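Local coordinates for protein chloride intracellular channel Clic (Drosophila melanogaster, PDB 2YV7) that adopts a soluble glutathione transferase-like fold, might insert into membranes to form pH-dependent chloride channels, and may play a role in ethanol sensitivity, at residues Y212-Q225 against E244-I256. Sequence-based numbering, arbitrary orientation.
Sequences YQLDAFTQSCPADQ and ELETPTFTTYIPI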
ATOM      1  N   TYR A 212     -10.950  -2.635   3.824  1.00 23.79           N
ATOM      2  CA  TYR A 212     -11.431  -3.615   2.883  1.00 28.05           C
ATOM      3  C   TYR A 212     -12.676  -3.160   2.132  1.00 33.28           C
ATOM      4  O   TYR A 212     -13.018  -3.794   1.133  1.00 38.36           O
ATOM      5  CB  TYR A 212     -11.685  -4.917   3.602  1.00 26.67           C
ATOM      6  CG  TYR A 212     -10.395  -5.553   4.140  1.00 23.79           C
ATOM      7  CD1 TYR A 212      -9.238  -5.764   3.286  1.00 21.29           C
ATOM      8  CD2 TYR A 212     -10.315  -5.962   5.490  1.00 25.05           C
ATOM      9  CE1 TYR A 212      -8.071  -6.299   3.767  1.00 24.66           C
ATOM     10  CE2 TYR A 212      -9.136  -6.536   5.980  1.00 23.21           C
ATOM     11  CZ  TYR A 212      -8.044  -6.732   5.115  1.00 24.15           C
ATOM     12  OH  TYR A 212      -6.921  -7.270   5.599  1.00 23.85           O
ATOM     13  N   GLN A 213     -13.362  -2.124   2.640  1.00 30.25           N
ATOM     14  CA  GLN A 213     -14.532  -1.507   1.965  1.00 30.95           C
ATOM     15  C   GLN A 213     -14.098  -0.422   0.983  1.00 37.77           C
ATOM     16  O   GLN A 213     -14.945   0.135   0.265  1.00 34.55           O
ATOM     17  CB  GLN A 213     -15.516  -0.906   2.972  1.00 34.43           C
ATOM     18  CG  GLN A 213     -16.219  -1.921   3.833  1.00 38.07           C
ATOM     19  CD  GLN A 213     -17.145  -1.290   4.889  1.00 43.54           C
ATOM     20  OE1 GLN A 213     -17.091  -0.073   5.166  1.00 44.75           O
ATOM     21  NE2 GLN A 213     -17.976  -2.126   5.505  1.00 43.12           N
ATOM     22  N   LEU A 214     -12.794  -0.128   0.928  1.00 32.48           N
ATOM     23  CA  LEU A 214     -12.320   0.999   0.134  1.00 34.52           C
ATOM     24  C   LEU A 214     -11.908   0.567  -1.270  1.00 33.97           C
ATOM     25  O   LEU A 214     -10.990  -0.257  -1.422  1.00 33.22           O
ATOM     26  CB  LEU A 214     -11.121   1.659   0.863  1.00 36.20           C
ATOM     27  CG  LEU A 214     -10.646   2.988   0.316  1.00 39.57           C
ATOM     28  CD1 LEU A 214     -11.600   4.112   0.655  1.00 39.14           C
ATOM     29  CD2 LEU A 214      -9.227   3.285   0.857  1.00 35.52           C
ATOM     30  N   ASP A 215     -12.517   1.161  -2.299  1.00 36.45           N
ATOM     31  CA  ASP A 215     -12.159   0.767  -3.660  1.00 29.96           C
ATOM     32  C   ASP A 215     -10.672   0.950  -3.958  1.00 24.51           C
ATOM     33  O   ASP A 215     -10.080   0.112  -4.622  1.00 28.53           O
ATOM     34  CB  ASP A 215     -13.002   1.496  -4.700  1.00 39.63           C
ATOM     35  CG  ASP A 215     -14.450   1.016  -4.723  1.00 42.09           C
ATOM     36  OD1 ASP A 215     -14.727  -0.147  -4.290  1.00 41.73           O
ATOM     37  OD2 ASP A 215     -15.311   1.827  -5.131  1.00 44.66           O
ATOM     38  N   ALA A 216     -10.075   2.032  -3.462  1.00 25.51           N
ATOM     39  CA  ALA A 216      -8.661   2.320  -3.763  1.00 26.82           C
ATOM     40  C   ALA A 216      -7.821   1.179  -3.224  1.00 23.07           C
ATOM     41  O   ALA A 216      -6.766   0.812  -3.787  1.00 27.66           O
ATOM     42  CB  ALA A 216      -8.232   3.630  -3.139  1.00 25.76           C
ATOM     43  N   PHE A 217      -8.242   0.686  -2.051  1.00 24.31           N
ATOM     44  CA  PHE A 217      -7.509  -0.430  -1.471  1.00 23.52           C
ATOM     45  C   PHE A 217      -7.701  -1.717  -2.262  1.00 21.59           C
ATOM     46  O   PHE A 217      -6.747  -2.318  -2.684  1.00 24.12           O
ATOM     47  CB  PHE A 217      -7.890  -0.662  -0.013  1.00 23.36           C
ATOM     48  CG  PHE A 217      -7.122  -1.802   0.590  1.00 22.40           C
ATOM     49  CD1 PHE A 217      -5.809  -1.584   1.071  1.00 24.67           C
ATOM     50  CD2 PHE A 217      -7.650  -3.105   0.577  1.00 23.61           C
ATOM     51  CE1 PHE A 217      -5.026  -2.655   1.621  1.00 21.24           C
ATOM     52  CE2 PHE A 217      -6.897  -4.240   1.114  1.00 22.40           C
ATOM     53  CZ  PHE A 217      -5.558  -4.008   1.632  1.00 24.54           C
ATOM     54  N   THR A 218      -8.943  -2.117  -2.449  1.00 26.35           N
ATOM     55  CA  THR A 218      -9.229  -3.431  -3.022  1.00 29.81           C
ATOM     56  C   THR A 218      -8.767  -3.479  -4.497  1.00 33.80           C
ATOM     57  O   THR A 218      -8.201  -4.490  -4.952  1.00 32.65           O
ATOM     58  CB  THR A 218     -10.738  -3.789  -2.907  1.00 34.51           C
ATOM     59  OG1 THR A 218     -11.446  -3.029  -3.850  1.00 38.72           O
ATOM     60  CG2 THR A 218     -11.354  -3.497  -1.561  1.00 30.90           C
ATOM     61  N   GLN A 219      -8.917  -2.367  -5.230  1.00 27.73           N
ATOM     62  CA  GLN A 219      -8.405  -2.309  -6.583  1.00 31.62           C
ATOM     63  C   GLN A 219      -6.857  -2.442  -6.684  1.00 30.10           C
ATOM     64  O   GLN A 219      -6.326  -2.916  -7.696  1.00 28.65           O
ATOM     65  CB  GLN A 219      -8.875  -1.013  -7.260  1.00 35.68           C
ATOM     66  CG  GLN A 219     -10.363  -0.961  -7.466  1.00 43.82           C
ATOM     67  CD  GLN A 219     -10.817  -2.076  -8.389  1.00 44.03           C
ATOM     68  OE1 GLN A 219     -10.375  -2.162  -9.542  1.00 48.38           O
ATOM     69  NE2 GLN A 219     -11.640  -2.976  -7.868  1.00 49.24           N
ATOM     70  N   SER A 220      -6.124  -2.030  -5.631  1.00 24.87           N
ATOM     71  CA  SER A 220      -4.711  -1.991  -5.716  1.00 24.44           C
ATOM     72  C   SER A 220      -4.050  -3.146  -4.942  1.00 20.34           C
ATOM     73  O   SER A 220      -2.852  -3.354  -4.994  1.00 27.64           O
ATOM     74  CB  SER A 220      -4.225  -0.643  -5.147  1.00 26.40           C
ATOM     75  OG  SER A 220      -4.383  -0.685  -3.730  1.00 27.20           O
ATOM     76  N   CYS A 221      -4.866  -3.897  -4.229  1.00 23.23           N
ATOM     77  CA  CYS A 221      -4.298  -4.883  -3.263  1.00 26.16           C
ATOM     78  C   CYS A 221      -3.801  -6.083  -3.984  1.00 22.65           C
ATOM     79  O   CYS A 221      -4.558  -6.685  -4.727  1.00 30.27           O
ATOM     80  CB  CYS A 221      -5.346  -5.265  -2.246  1.00 28.43           C
ATOM     81  SG  CYS A 221      -4.607  -6.327  -0.947  1.00 25.58           S
ATOM     82  N   PRO A 222      -2.541  -6.477  -3.772  1.00 25.35           N
ATOM     83  CA  PRO A 222      -2.180  -7.728  -4.449  1.00 25.52           C
ATOM     84  C   PRO A 222      -2.814  -8.958  -3.786  1.00 30.96           C
ATOM     85  O   PRO A 222      -3.148  -8.916  -2.591  1.00 29.15           O
ATOM     86  CB  PRO A 222      -0.677  -7.830  -4.230  1.00 24.28           C
ATOM     87  CG  PRO A 222      -0.336  -6.960  -3.005  1.00 26.40           C
ATOM     88  CD  PRO A 222      -1.477  -5.956  -2.881  1.00 27.35           C
ATOM     89  N   ALA A 223      -2.955 -10.045  -4.548  1.00 25.82           N
ATOM     90  CA  ALA A 223      -3.318 -11.341  -3.926  1.00 22.37           C
ATOM     91  C   ALA A 223      -2.328 -11.854  -2.847  1.00 20.91           C
ATOM     92  O   ALA A 223      -1.101 -11.676  -2.924  1.00 24.96           O
ATOM     93  CB  ALA A 223      -3.458 -12.402  -5.065  1.00 25.87           C
ATOM     94  N   ASP A 224      -2.860 -12.629  -1.905  1.00 21.69           N
ATOM     95  CA  ASP A 224      -2.052 -13.244  -0.858  1.00 21.74           C
ATOM     96  C   ASP A 224      -0.865 -13.962  -1.415  1.00 21.01           C
ATOM     97  O   ASP A 224       0.203 -13.888  -0.884  1.00 23.75           O
ATOM     98  CB  ASP A 224      -2.877 -14.272  -0.078  1.00 22.28           C
ATOM     99  CG  ASP A 224      -3.937 -13.621   0.827  1.00 26.36           C
ATOM    100  OD1 ASP A 224      -4.269 -12.392   0.709  1.00 24.38           O
ATOM    101  OD2 ASP A 224      -4.409 -14.354   1.711  1.00 28.93           O
ATOM    102  N   GLN A 225      -1.097 -14.777  -2.460  1.00 25.48           N
ATOM    103  CA  GLN A 225      -0.035 -15.584  -3.034  1.00 26.17           C
ATOM    104  C   GLN A 225       1.133 -14.774  -3.519  1.00 24.71           C
ATOM    105  O   GLN A 225       2.273 -15.214  -3.463  1.00 26.61           O
ATOM    106  CB  GLN A 225      -0.633 -16.419  -4.208  1.00 32.06           C
ATOM    107  CG  GLN A 225      -1.685 -17.483  -3.776  1.00 32.15           C
ATOM    108  CD  GLN A 225      -3.051 -16.957  -3.353  1.00 28.18           C
ATOM    109  OE1 GLN A 225      -3.521 -15.904  -3.803  1.00 28.43           O
ATOM    110  NE2 GLN A 225      -3.765 -17.760  -2.547  1.00 32.14           N
ATOM    111  N   GLU A 244       2.271 -21.959  -9.048  1.00 68.03           N
ATOM    112  CA  GLU A 244       1.871 -21.094 -10.161  1.00 67.14           C
ATOM    113  C   GLU A 244       0.400 -21.267 -10.562  1.00 66.16           C
ATOM    114  O   GLU A 244      -0.182 -20.395 -11.210  1.00 59.80           O
ATOM    115  CB  GLU A 244       2.778 -21.309 -11.389  1.00 73.09           C
ATOM    116  CG  GLU A 244       3.001 -20.020 -12.221  1.00 75.33           C
ATOM    117  CD  GLU A 244       2.984 -20.210 -13.758  1.00 76.79           C
ATOM    118  OE1 GLU A 244       2.924 -21.374 -14.243  1.00 76.50           O
ATOM    119  OE2 GLU A 244       3.029 -19.173 -14.478  1.00 74.95           O
ATOM    120  N   LEU A 245      -0.188 -22.404 -10.200  1.00 62.53           N
ATOM    121  CA  LEU A 245      -1.596 -22.674 -10.480  1.00 61.55           C
ATOM    122  C   LEU A 245      -2.526 -22.400  -9.299  1.00 58.59           C
ATOM    123  O   LEU A 245      -3.705 -22.758  -9.370  1.00 60.45           O
ATOM    124  CB  LEU A 245      -1.791 -24.146 -10.900  1.00 66.29           C
ATOM    125  CG  LEU A 245      -1.199 -24.734 -12.187  1.00 67.46           C
ATOM    126  CD1 LEU A 245      -1.816 -26.110 -12.456  1.00 68.07           C
ATOM    127  CD2 LEU A 245      -1.354 -23.810 -13.412  1.00 68.37           C
ATOM    128  N   GLU A 246      -2.007 -21.815  -8.205  1.00 52.97           N
ATOM    129  CA  GLU A 246      -2.841 -21.495  -7.043  1.00 44.89           C
ATOM    130  C   GLU A 246      -3.659 -20.277  -7.456  1.00 45.81           C
ATOM    131  O   GLU A 246      -3.088 -19.286  -7.924  1.00 43.40           O
ATOM    132  CB  GLU A 246      -1.993 -21.205  -5.801  1.00 45.80           C
ATOM    133  CG  GLU A 246      -2.762 -21.238  -4.480  1.00 44.79           C
ATOM    134  CD  GLU A 246      -1.895 -20.918  -3.254  1.00 45.32           C
ATOM    135  OE1 GLU A 246      -0.629 -21.061  -3.292  1.00 39.97           O
ATOM    136  OE2 GLU A 246      -2.510 -20.507  -2.241  1.00 43.68           O
ATOM    137  N   THR A 247      -4.980 -20.397  -7.361  1.00 42.06           N
ATOM    138  CA  THR A 247      -5.885 -19.328  -7.762  1.00 40.27           C
ATOM    139  C   THR A 247      -5.736 -18.201  -6.715  1.00 36.02           C
ATOM    140  O   THR A 247      -5.714 -18.483  -5.514  1.00 38.26           O
ATOM    141  CB  THR A 247      -7.331 -19.824  -7.919  1.00 46.10           C
ATOM    142  OG1 THR A 247      -7.431 -20.624  -9.121  1.00 42.50           O
ATOM    143  CG2 THR A 247      -8.328 -18.640  -8.050  1.00 39.92           C
ATOM    144  N   PRO A 248      -5.552 -16.960  -7.188  1.00 36.38           N
ATOM    145  CA  PRO A 248      -5.367 -15.846  -6.237  1.00 32.49           C
ATOM    146  C   PRO A 248      -6.496 -15.711  -5.246  1.00 34.90           C
ATOM    147  O   PRO A 248      -7.672 -15.773  -5.628  1.00 34.18           O
ATOM    148  CB  PRO A 248      -5.336 -14.590  -7.117  1.00 34.85           C
ATOM    149  CG  PRO A 248      -5.474 -15.030  -8.547  1.00 35.52           C
ATOM    150  CD  PRO A 248      -5.424 -16.532  -8.599  1.00 34.97           C
ATOM    151  N   THR A 249      -6.159 -15.522  -3.968  1.00 29.95           N
ATOM    152  CA  THR A 249      -7.194 -15.211  -2.989  1.00 27.86           C
ATOM    153  C   THR A 249      -6.757 -13.982  -2.225  1.00 26.13           C
ATOM    154  O   THR A 249      -5.614 -13.617  -2.326  1.00 26.03           O
ATOM    155  CB  THR A 249      -7.386 -16.337  -2.012  1.00 32.39           C
ATOM    156  OG1 THR A 249      -6.107 -16.725  -1.480  1.00 32.40           O
ATOM    157  CG2 THR A 249      -8.048 -17.536  -2.759  1.00 37.99           C
ATOM    158  N   PHE A 250      -7.704 -13.332  -1.559  1.00 29.24           N
ATOM    159  CA  PHE A 250      -7.440 -12.066  -0.831  1.00 31.99           C
ATOM    160  C   PHE A 250      -7.873 -12.203   0.617  1.00 33.78           C
ATOM    161  O   PHE A 250      -9.052 -12.436   0.871  1.00 30.15           O
ATOM    162  CB  PHE A 250      -8.238 -10.941  -1.530  1.00 33.02           C
ATOM    163  CG  PHE A 250      -7.801 -10.742  -2.927  1.00 33.26           C
ATOM    164  CD1 PHE A 250      -6.730  -9.897  -3.224  1.00 34.74           C
ATOM    165  CD2 PHE A 250      -8.340 -11.541  -3.960  1.00 36.29           C
ATOM    166  CE1 PHE A 250      -6.259  -9.768  -4.532  1.00 33.94           C
ATOM    167  CE2 PHE A 250      -7.842 -11.419  -5.288  1.00 35.98           C
ATOM    168  CZ  PHE A 250      -6.804 -10.544  -5.568  1.00 37.05           C
ATOM    169  N   THR A 251      -6.941 -12.070   1.567  1.00 28.66           N
ATOM    170  CA  THR A 251      -7.304 -11.997   2.990  1.00 24.39           C
ATOM    171  C   THR A 251      -8.108 -10.698   3.256  1.00 24.48           C
ATOM    172  O   THR A 251      -7.589  -9.562   3.098  1.00 27.12           O
ATOM    173  CB  THR A 251      -6.070 -12.040   3.890  1.00 26.80           C
ATOM    174  OG1 THR A 251      -5.475 -13.379   3.867  1.00 27.36           O
ATOM    175  CG2 THR A 251      -6.425 -11.599   5.366  1.00 29.07           C
ATOM    176  N   THR A 252      -9.321 -10.875   3.770  1.00 23.58           N
ATOM    177  CA  THR A 252     -10.213  -9.772   4.102  1.00 23.98           C
ATOM    178  C   THR A 252     -11.007  -9.946   5.398  1.00 26.65           C
ATOM    179  O   THR A 252     -11.789  -9.031   5.796  1.00 28.76           O
ATOM    180  CB  THR A 252     -11.230  -9.408   2.997  1.00 34.48           C
ATOM    181  OG1 THR A 252     -12.074 -10.546   2.752  1.00 31.10           O
ATOM    182  CG2 THR A 252     -10.543  -8.883   1.714  1.00 28.87           C
ATOM    183  N   TYR A 253     -10.828 -11.078   6.073  1.00 28.70           N
ATOM    184  CA  TYR A 253     -11.683 -11.322   7.246  1.00 30.26           C
ATOM    185  C   TYR A 253     -11.281 -10.482   8.427  1.00 29.77           C
ATOM    186  O   TYR A 253     -10.123 -10.095   8.572  1.00 28.43           O
ATOM    187  CB  TYR A 253     -11.694 -12.817   7.651  1.00 31.61           C
ATOM    188  CG  TYR A 253     -10.385 -13.311   8.173  1.00 29.97           C
ATOM    189  CD1 TYR A 253      -9.417 -13.774   7.298  1.00 30.35           C
ATOM    190  CD2 TYR A 253     -10.109 -13.325   9.536  1.00 32.20           C
ATOM    191  CE1 TYR A 253      -8.216 -14.223   7.759  1.00 34.80           C
ATOM    192  CE2 TYR A 253      -8.902 -13.798  10.003  1.00 33.85           C
ATOM    193  CZ  TYR A 253      -7.965 -14.231   9.107  1.00 33.28           C
ATOM    194  OH  TYR A 253      -6.729 -14.687   9.533  1.00 40.10           O
ATOM    195  N   ILE A 254     -12.250 -10.231   9.293  1.00 31.56           N
ATOM    196  CA  ILE A 254     -12.055  -9.476  10.532  1.00 32.18           C
ATOM    197  C   ILE A 254     -12.432 -10.501  11.651  1.00 34.11           C
ATOM    198  O   ILE A 254     -13.532 -11.096  11.591  1.00 33.08           O
ATOM    199  CB  ILE A 254     -12.935  -8.233  10.525  1.00 34.58           C
ATOM    200  CG1 ILE A 254     -12.683  -7.333   9.269  1.00 31.01           C
ATOM    201  CG2 ILE A 254     -12.804  -7.437  11.847  1.00 34.10           C
ATOM    202  CD1 ILE A 254     -11.256  -6.696   9.295  1.00 33.60           C
ATOM    203  N   PRO A 255     -11.508 -10.780  12.606  1.00 33.89           N
ATOM    204  CA  PRO A 255     -11.783 -11.766  13.663  1.00 30.45           C
ATOM    205  C   PRO A 255     -12.735 -11.292  14.755  1.00 35.80           C
ATOM    206  O   PRO A 255     -13.019 -12.048  15.684  1.00 38.51           O
ATOM    207  CB  PRO A 255     -10.377 -12.131  14.206  1.00 34.90           C
ATOM    208  CG  PRO A 255      -9.549 -10.922  13.912  1.00 35.69           C
ATOM    209  CD  PRO A 255     -10.144 -10.227  12.724  1.00 32.77           C
ATOM    210  N   ILE A 256     -13.253 -10.080  14.645  1.00 36.50           N
ATOM    211  CA  ILE A 256     -14.210  -9.590  15.661  1.00 44.97           C
ATOM    212  C   ILE A 256     -15.382  -8.935  14.988  1.00 45.63           C
ATOM    213  O   ILE A 256     -15.304  -8.621  13.807  1.00 41.49           O
ATOM    214  CB  ILE A 256     -13.559  -8.591  16.647  1.00 46.44           C
ATOM    215  CG1 ILE A 256     -12.918  -7.412  15.899  1.00 46.96           C
ATOM    216  CG2 ILE A 256     -12.505  -9.301  17.488  1.00 47.91           C
ATOM    217  CD1 ILE A 256     -12.539  -6.234  16.806  1.00 44.10           C
TER
HETATM  218  O   HOH W   1      -6.244 -16.081   0.956  1.00 39.39           O
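Glu246 reaches Gln225 with an extended side chain. Its OE2 accepts a hydrogen bond from Gln225 NE2 at 3.0 Å, and the nitrogen lies well above the carboxylate plane. Pro248 CB packs on Ala223 CB at 3.5 Å. Thr249 is bound through N, O and OG1. Its N donates to Gln225 OE1 at 2.7 Å, and its O accepts from Asp224 N. Its OG1 takes the second N-H of Gln225 NE2 at 2.8 Å, close to the amide plane. The Gln225 chain bends at chi2 (73°), which turns the amide back to this backbone. With an alanine in place of Gln225, Thr249 N would probably lack its acceptor, Thr249 OG1 its amide donor, and Glu246 its bond. Phe250 CE1 comes within 3.3 Å of Ala223 N, and Cys221 O lies at the ring edge, near its plane. Thr251 meets the Asp224 carboxylate twice: N donates to OD1 at 2.8 Å and OG1 to OD2 at 2.6 Å, both on syn sides. A water joins Asp224 OD2 to Thr249 OG1. Thr252 CA sits over the Tyr212 ring centre, 3.8 Å from the centroid, in a CH-pi contact. Ile254 CD1 touches the same ring's edge at CE2. Tyr212 OH bonds to Gln183 and Arg186 of helix 173-193. The contact ties the C-terminal tail of the all-helical domain of this glutathione transferase-like fold to Tyr212 and the start of helix 224-235, where Ala223 is the N-cap. The tail is held by both backbone and side chains; three donors, two from Thr251 and one from water, probably fix the Asp224 carboxylate and favour its charged form.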